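Local structure of McyG protein (Microcystis aeruginosa PCC 7806, 4R0M) at residues 464-472 with 534-544. The protein probably activates phenylalanine or a related acid as its adenylate and passes it to its peptidyl carrier domain in microcystin synthesis. Residues are numbered along the deposited sequence; the frame is centred on the assembly and turned at random.
Sequences VSYTAAFAV and VQKSKLKKDFE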
loop_
_atom_site.group_PDB
_atom_site.type_symbol
_atom_site.label_atom_id
_atom_site.label_comp_id
_atom_site.label_asym_id
_atom_site.label_seq_id
_atom_site.Cartn_x
_atom_site.Cartn_y
_atom_site.Cartn_z
ATOM N N VAL A 464 6.559 -1.068 -17.308
ATOM C CA VAL A 464 6.386 -1.795 -16.068
ATOM C C VAL A 464 5.534 -1.055 -15.044
ATOM O O VAL A 464 5.710 0.112 -14.816
ATOM C CB VAL A 464 7.751 -2.172 -15.488
ATOM C CG1 VAL A 464 7.659 -2.680 -14.066
ATOM C CG2 VAL A 464 8.411 -3.223 -16.337
ATOM N N SER A 465 4.654 -1.804 -14.406
ATOM C CA SER A 465 3.725 -1.343 -13.393
ATOM C C SER A 465 2.385 -0.784 -13.867
ATOM O O SER A 465 1.629 -0.293 -13.090
ATOM C CB SER A 465 4.380 -0.316 -12.506
ATOM O OG SER A 465 4.472 0.914 -13.136
ATOM N N TYR A 466 2.103 -0.900 -15.149
ATOM C CA TYR A 466 0.839 -0.496 -15.728
ATOM C C TYR A 466 0.076 -1.616 -16.392
ATOM O O TYR A 466 -0.733 -1.369 -17.234
ATOM C CB TYR A 466 1.054 0.597 -16.743
ATOM C CG TYR A 466 1.664 1.833 -16.214
ATOM C CD1 TYR A 466 0.900 2.798 -15.657
ATOM C CD2 TYR A 466 3.003 2.036 -16.284
ATOM C CE1 TYR A 466 1.447 3.933 -15.165
ATOM C CE2 TYR A 466 3.558 3.172 -15.798
ATOM C CZ TYR A 466 2.760 4.116 -15.246
ATOM O OH TYR A 466 3.290 5.251 -14.768
ATOM N N THR A 467 0.382 -2.849 -16.047
ATOM C CA THR A 467 -0.127 -3.991 -16.749
ATOM C C THR A 467 -1.113 -4.760 -15.916
ATOM O O THR A 467 -0.986 -4.800 -14.749
ATOM C CB THR A 467 1.012 -4.888 -17.189
ATOM O OG1 THR A 467 1.908 -4.138 -17.975
ATOM C CG2 THR A 467 0.512 -5.974 -18.004
ATOM N N ALA A 468 -2.142 -5.312 -16.530
ATOM C CA ALA A 468 -3.151 -6.106 -15.831
ATOM C C ALA A 468 -3.657 -7.263 -16.689
ATOM O O ALA A 468 -3.773 -7.142 -17.911
ATOM C CB ALA A 468 -4.311 -5.228 -15.390
ATOM N N ALA A 469 -3.952 -8.382 -16.036
ATOM C CA ALA A 469 -4.538 -9.537 -16.696
ATOM C C ALA A 469 -5.749 -10.024 -15.906
ATOM O O ALA A 469 -5.648 -10.317 -14.712
ATOM C CB ALA A 469 -3.506 -10.644 -16.843
ATOM N N PHE A 470 -6.896 -10.096 -16.576
ATOM C CA PHE A 470 -8.139 -10.550 -15.949
ATOM C C PHE A 470 -9.032 -11.279 -16.949
ATOM O O PHE A 470 -8.860 -11.141 -18.163
ATOM C CB PHE A 470 -8.893 -9.376 -15.306
ATOM C CG PHE A 470 -9.241 -8.273 -16.267
ATOM C CD1 PHE A 470 -8.344 -7.238 -16.514
ATOM C CD2 PHE A 470 -10.468 -8.264 -16.923
ATOM C CE1 PHE A 470 -8.661 -6.220 -17.400
ATOM C CE2 PHE A 470 -10.790 -7.249 -17.811
ATOM C CZ PHE A 470 -9.887 -6.224 -18.046
ATOM N N ALA A 471 -9.987 -12.044 -16.428
ATOM C CA ALA A 471 -10.886 -12.845 -17.255
ATOM C C ALA A 471 -12.349 -12.426 -17.114
ATOM O O ALA A 471 -12.862 -12.294 -15.998
ATOM C CB ALA A 471 -10.724 -14.324 -16.932
ATOM N N VAL A 472 -13.012 -12.215 -18.253
ATOM C CA VAL A 472 -14.459 -11.980 -18.281
ATOM C C VAL A 472 -15.167 -13.128 -19.001
ATOM O O VAL A 472 -14.570 -13.811 -19.838
ATOM C CB VAL A 472 -14.845 -10.621 -18.925
ATOM C CG1 VAL A 472 -13.983 -9.488 -18.384
ATOM C CG2 VAL A 472 -14.773 -10.676 -20.446
ATOM N N VAL A 534 -2.253 -1.885 -9.344
ATOM C CA VAL A 534 -3.310 -1.803 -10.351
ATOM C C VAL A 534 -4.573 -2.485 -9.826
ATOM O O VAL A 534 -4.558 -3.675 -9.504
ATOM C CB VAL A 534 -2.878 -2.445 -11.692
ATOM C CG1 VAL A 534 -4.028 -2.457 -12.690
ATOM C CG2 VAL A 534 -1.680 -1.717 -12.284
ATOM N N GLN A 535 -5.655 -1.717 -9.717
ATOM C CA GLN A 535 -6.940 -2.271 -9.296
ATOM C C GLN A 535 -7.708 -2.817 -10.503
ATOM O O GLN A 535 -8.260 -2.065 -11.313
ATOM C CB GLN A 535 -7.759 -1.262 -8.474
ATOM C CG GLN A 535 -7.590 0.194 -8.884
ATOM C CD GLN A 535 -7.906 1.175 -7.765
ATOM O OE1 GLN A 535 -8.269 0.788 -6.653
ATOM N NE2 GLN A 535 -7.761 2.460 -8.061
ATOM N N LYS A 536 -7.715 -4.144 -10.604
ATOM C CA LYS A 536 -8.224 -4.860 -11.770
ATOM C C LYS A 536 -9.743 -4.830 -11.888
ATOM O O LYS A 536 -10.287 -5.001 -12.982
ATOM C CB LYS A 536 -7.724 -6.308 -11.755
ATOM C CG LYS A 536 -6.214 -6.441 -11.865
ATOM C CD LYS A 536 -5.763 -7.857 -11.556
ATOM C CE LYS A 536 -4.270 -7.900 -11.292
ATOM N NZ LYS A 536 -3.861 -9.197 -10.689
ATOM N N SER A 537 -10.420 -4.617 -10.759
ATOM C CA SER A 537 -11.877 -4.502 -10.732
ATOM C C SER A 537 -12.369 -3.305 -11.547
ATOM O O SER A 537 -13.311 -3.429 -12.330
ATOM C CB SER A 537 -12.377 -4.411 -9.292
ATOM O OG SER A 537 -12.069 -5.599 -8.583
ATOM N N LYS A 538 -11.717 -2.157 -11.363
ATOM C CA LYS A 538 -12.055 -0.937 -12.100
ATOM C C LYS A 538 -11.789 -1.075 -13.600
ATOM O O LYS A 538 -12.531 -0.525 -14.417
ATOM C CB LYS A 538 -11.300 0.272 -11.538
ATOM C CG LYS A 538 -11.859 0.808 -10.229
ATOM C CD LYS A 538 -11.090 2.037 -9.763
ATOM C CE LYS A 538 -11.680 2.629 -8.490
ATOM N NZ LYS A 538 -13.000 3.286 -8.722
ATOM N N LEU A 539 -10.734 -1.809 -13.951
ATOM C CA LEU A 539 -10.400 -2.066 -15.350
ATOM C C LEU A 539 -11.363 -3.054 -16.002
ATOM O O LEU A 539 -11.695 -2.910 -17.181
ATOM C CB LEU A 539 -8.957 -2.556 -15.495
ATOM C CG LEU A 539 -7.865 -1.487 -15.566
ATOM C CD1 LEU A 539 -6.488 -2.129 -15.524
ATOM C CD2 LEU A 539 -8.004 -0.612 -16.806
ATOM N N LYS A 540 -11.801 -4.050 -15.232
ATOM C CA LYS A 540 -12.788 -5.018 -15.702
ATOM C C LYS A 540 -14.105 -4.317 -16.034
ATOM O O LYS A 540 -14.698 -4.567 -17.087
ATOM C CB LYS A 540 -13.008 -6.130 -14.672
ATOM C CG LYS A 540 -13.892 -7.268 -15.170
ATOM C CD LYS A 540 -14.162 -8.314 -14.098
ATOM C CE LYS A 540 -13.036 -9.332 -14.002
ATOM N NZ LYS A 540 -13.371 -10.446 -13.071
ATOM N N LYS A 541 -14.545 -3.433 -15.138
ATOM C CA LYS A 541 -15.754 -2.642 -15.358
ATOM C C LYS A 541 -15.623 -1.744 -16.581
ATOM O O LYS A 541 -16.501 -1.751 -17.442
ATOM C CB LYS A 541 -16.122 -1.824 -14.117
ATOM C CG LYS A 541 -16.940 -2.601 -13.099
ATOM C CD LYS A 541 -17.763 -1.673 -12.219
ATOM C CE LYS A 541 -18.843 -2.448 -11.481
ATOM N NZ LYS A 541 -19.740 -1.556 -10.696
ATOM N N ASP A 542 -14.520 -0.997 -16.659
ATOM C CA ASP A 542 -14.228 -0.130 -17.807
ATOM C C ASP A 542 -14.381 -0.865 -19.144
ATOM O O ASP A 542 -14.984 -0.337 -20.083
ATOM C CB ASP A 542 -12.819 0.471 -17.699
ATOM C CG ASP A 542 -12.724 1.599 -16.674
ATOM O OD1 ASP A 542 -13.768 2.158 -16.272
ATOM O OD2 ASP A 542 -11.587 1.931 -16.273
ATOM N N PHE A 543 -13.835 -2.078 -19.213
ATOM C CA PHE A 543 -13.934 -2.930 -20.397
ATOM C C PHE A 543 -15.382 -3.319 -20.716
ATOM O O PHE A 543 -15.787 -3.329 -21.882
ATOM C CB PHE A 543 -13.061 -4.183 -20.220
ATOM C CG PHE A 543 -13.274 -5.232 -21.277
ATOM C CD1 PHE A 543 -12.627 -5.143 -22.506
ATOM C CD2 PHE A 543 -14.115 -6.315 -21.040
ATOM C CE1 PHE A 543 -12.824 -6.112 -23.482
ATOM C CE2 PHE A 543 -14.317 -7.286 -22.011
ATOM C CZ PHE A 543 -13.669 -7.184 -23.234
ATOM N N GLU A 544 -16.152 -3.633 -19.676
ATOM C CA GLU A 544 -17.532 -4.094 -19.836
ATOM C C GLU A 544 -18.539 -2.973 -20.126
ATOM O O GLU A 544 -19.732 -3.237 -20.272
ATOM C CB GLU A 544 -17.967 -4.903 -18.608
ATOM C CG GLU A 544 -17.254 -6.241 -18.457
ATOM C CD GLU A 544 -17.558 -6.941 -17.142
ATOM O OE1 GLU A 544 -17.839 -6.251 -16.136
ATOM O OE2 GLU A 544 -17.503 -8.190 -17.112
#
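The ring of F470 lies against the helix backbone at K540, with CE2 of F470 3.7 Å from CA of K540 and the amide nitrogen of K540 above one ring face, displaced toward the rim. This placement depends on a first torsion of 58°, which sets CG between the backbone nitrogen and the carbonyl carbon and lowers the ring onto the helix. L539 crosses it at about a right angle, its CB near CE1, while CG1 of V472 and CB of F543 lie at the ring's edge. The K540 side chain slides past the F470 ring in the opposite direction. Its CB is 4.0 Å from CE2 of F470; its CG lies 3.9 Å from CG1 of V472 and also meets CD2 of F470. A bend at chi3 of -84° turns the chain so that CE reaches both F470 CD2 and the carbonyl of A471, leaving NZ 3.5 Å from A471 O. The case illustrates how an edge strand receives a helix in the small C-terminal subdomain of an ANL adenylation enzyme: strand 468-474 borders a three-stranded sheet, and helix 536-545 passes across it; the axes of 468-472 and 536-544 come within 9.1 Å and cross at -58°. A468, F470 and V472 all point at the helix, and I483 of the next strand also packs on F470 and V472. With an alanine at F470, a gap is likely to open over the K540 backbone, and L539 CB and the aliphatic part of K540 would lose their aromatic partner. Nearer V534, CB of A468 rests 3.8 Å from CD1 of L539 and also touches CG1 of V534. Farther along, CG2 of V472 reaches CE2 of F543 at 3.8 Å, and Y517 meets the F543 ring as well.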